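Long-range contact in cellulase, glycosyl hydrolase family 5, TPS linker, domain X (Spirochaeta thermophila, PDB 5E9P), which probably anchors its parent cellulase to crystalline cellulose and also binds xylan, acting as a type A carbohydrate-binding module of family 64: residues W40-L45 against I72-G77. Numbering follows the deposited sequence.
Sequences WNLDLL and IHYKSG
The phenol ring of Y74 meets two leucines of 40-45: CD1 of L45 sits at its edge, near the ring plane, while L42 crosses it at about a right angle and brings CD2 to 3.4 Å from CE2. With CG anti to the backbone N (chi1 173°), the ring is carried alongside L42, whose CD2 approaches it obliquely, and into the interior, where W21 and the edge-to-face partner Y13 also meet it and its OH bonds to G15 O. A leucine in place of Y74 would probably leave L42 CD2 without its ring contact and G15 O without the hydroxyl. The other flat group, the H73 imidazole, stacks on Y20 and is fixed by E46 and E18 through its two nitrogens; L44 CD2 approaches it obliquely, 3.6 Å from ND1. On the face of the sheet that carries H73 and L44, the K75 chain lies against L44, CD to CD2 4.0 Å. On the opposite face of the sheet, with Y74, the L45 and I72 side chains lie side by side, with L45 CD1 3.7 Å from I72 CG2.

Three backbone hydrogen bonds join the segments, and two of them converge on K75 O. It takes L44 N at 3.1 Å, in the carbonyl plane on a lone pair, and D43 N at 2.8 Å, tilted from that plane and bent at hydrogen (131°). K75 N returns a straighter bond to L44 O, 2.8 Å. Beyond the strand end, one water links N41 O to G77 N. D43 and L44 facing K75 form a classic beta bulge, which opens the antiparallel pairing of 44-47 with 70-76 in one sheet of the CBM64 jelly roll.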
# COMPACT_ATOMS: atom_id res chain seq x y z
N TRP A 40 8.15 5.83 -3.20
CA TRP A 40 9.45 5.87 -3.88
C TRP A 40 10.49 5.35 -2.94
O TRP A 40 10.30 5.18 -1.73
CB TRP A 40 9.80 7.26 -4.39
CG TRP A 40 9.84 8.34 -3.37
CD1 TRP A 40 10.77 8.55 -2.36
CD2 TRP A 40 8.90 9.40 -3.24
NE1 TRP A 40 10.44 9.66 -1.64
CE2 TRP A 40 9.31 10.19 -2.14
CE3 TRP A 40 7.76 9.79 -3.97
CZ2 TRP A 40 8.64 11.33 -1.76
CZ3 TRP A 40 7.10 10.90 -3.57
CH2 TRP A 40 7.53 11.66 -2.48
N ASN A 41 11.67 5.06 -3.50
CA ASN A 41 12.79 4.46 -2.79
C ASN A 41 12.47 3.13 -2.18
O ASN A 41 13.13 2.74 -1.17
CB ASN A 41 13.47 5.38 -1.78
CG ASN A 41 14.64 6.21 -2.35
OD1 ASN A 41 14.80 7.31 -1.97
ND2 ASN A 41 15.45 5.60 -3.20
N LEU A 42 11.53 2.38 -2.74
CA LEU A 42 11.24 1.05 -2.27
C LEU A 42 11.87 -0.03 -3.12
O LEU A 42 11.99 0.11 -4.35
CB LEU A 42 9.73 0.82 -2.17
CG LEU A 42 9.00 1.82 -1.29
CD1 LEU A 42 7.56 1.40 -1.16
CD2 LEU A 42 9.61 2.00 0.06
N ASP A 43 12.23 -1.11 -2.48
CA ASP A 43 12.53 -2.35 -3.20
C ASP A 43 11.28 -3.07 -3.62
O ASP A 43 11.28 -3.76 -4.65
CB ASP A 43 13.39 -3.29 -2.32
CG ASP A 43 14.81 -2.71 -2.04
OD1 ASP A 43 15.31 -2.07 -2.95
OD2 ASP A 43 15.35 -3.05 -0.94
N LEU A 44 10.21 -2.97 -2.85
CA LEU A 44 8.93 -3.63 -3.17
C LEU A 44 7.81 -2.92 -2.49
O LEU A 44 7.90 -2.58 -1.31
CB LEU A 44 8.97 -5.07 -2.71
CG LEU A 44 7.76 -5.93 -2.99
CD1 LEU A 44 7.53 -6.12 -4.48
CD2 LEU A 44 7.87 -7.28 -2.30
N LEU A 45 6.71 -2.75 -3.26
CA LEU A 45 5.40 -2.47 -2.66
C LEU A 45 4.42 -3.31 -3.47
O LEU A 45 4.14 -2.96 -4.61
CB LEU A 45 5.02 -1.01 -2.70
CG LEU A 45 3.79 -0.68 -1.81
CD1 LEU A 45 4.11 -0.76 -0.34
CD2 LEU A 45 3.25 0.68 -2.16
N ILE A 72 -0.73 -5.23 2.02
CA ILE A 72 0.34 -4.37 1.53
C ILE A 72 1.65 -4.89 2.11
O ILE A 72 1.85 -4.94 3.31
CB ILE A 72 0.10 -2.93 2.00
CG1 ILE A 72 -1.28 -2.40 1.59
CG2 ILE A 72 1.22 -2.02 1.53
CD1 ILE A 72 -1.90 -1.53 2.62
N HIS A 73 2.56 -5.30 1.19
CA HIS A 73 3.86 -5.78 1.59
C HIS A 73 4.90 -4.79 1.10
O HIS A 73 5.04 -4.58 -0.11
CB HIS A 73 4.07 -7.19 1.01
CG HIS A 73 5.41 -7.74 1.23
ND1 HIS A 73 5.93 -8.67 0.37
CD2 HIS A 73 6.36 -7.55 2.16
CE1 HIS A 73 7.14 -9.03 0.77
NE2 HIS A 73 7.41 -8.41 1.89
N TYR A 74 5.59 -4.17 2.04
CA TYR A 74 6.55 -3.09 1.82
C TYR A 74 7.94 -3.60 2.13
O TYR A 74 8.19 -4.22 3.17
CB TYR A 74 6.20 -1.97 2.82
CG TYR A 74 7.11 -0.78 2.96
CD1 TYR A 74 8.33 -0.83 3.64
CD2 TYR A 74 6.72 0.48 2.50
CE1 TYR A 74 9.09 0.26 3.86
CE2 TYR A 74 7.51 1.59 2.73
CZ TYR A 74 8.68 1.50 3.41
OH TYR A 74 9.42 2.67 3.57
N LYS A 75 8.91 -3.24 1.26
CA LYS A 75 10.32 -3.44 1.57
C LYS A 75 11.12 -2.25 1.12
O LYS A 75 11.05 -1.85 -0.04
CB LYS A 75 10.88 -4.66 0.83
CG LYS A 75 10.30 -6.02 1.14
CD LYS A 75 10.83 -7.18 0.40
CE LYS A 75 12.23 -7.53 0.81
NZ LYS A 75 12.66 -8.78 0.01
N SER A 76 11.92 -1.69 2.05
CA SER A 76 12.85 -0.64 1.77
C SER A 76 14.21 -0.99 2.36
O SER A 76 14.29 -1.33 3.53
CB SER A 76 12.43 0.71 2.38
OG SER A 76 13.40 1.68 2.05
N GLY A 77 15.25 -0.78 1.60
CA GLY A 77 16.61 -0.89 2.06
C GLY A 77 17.27 0.35 2.47
O GLY A 77 18.43 0.34 2.91
O HOH W 1 14.78 0.55 -0.89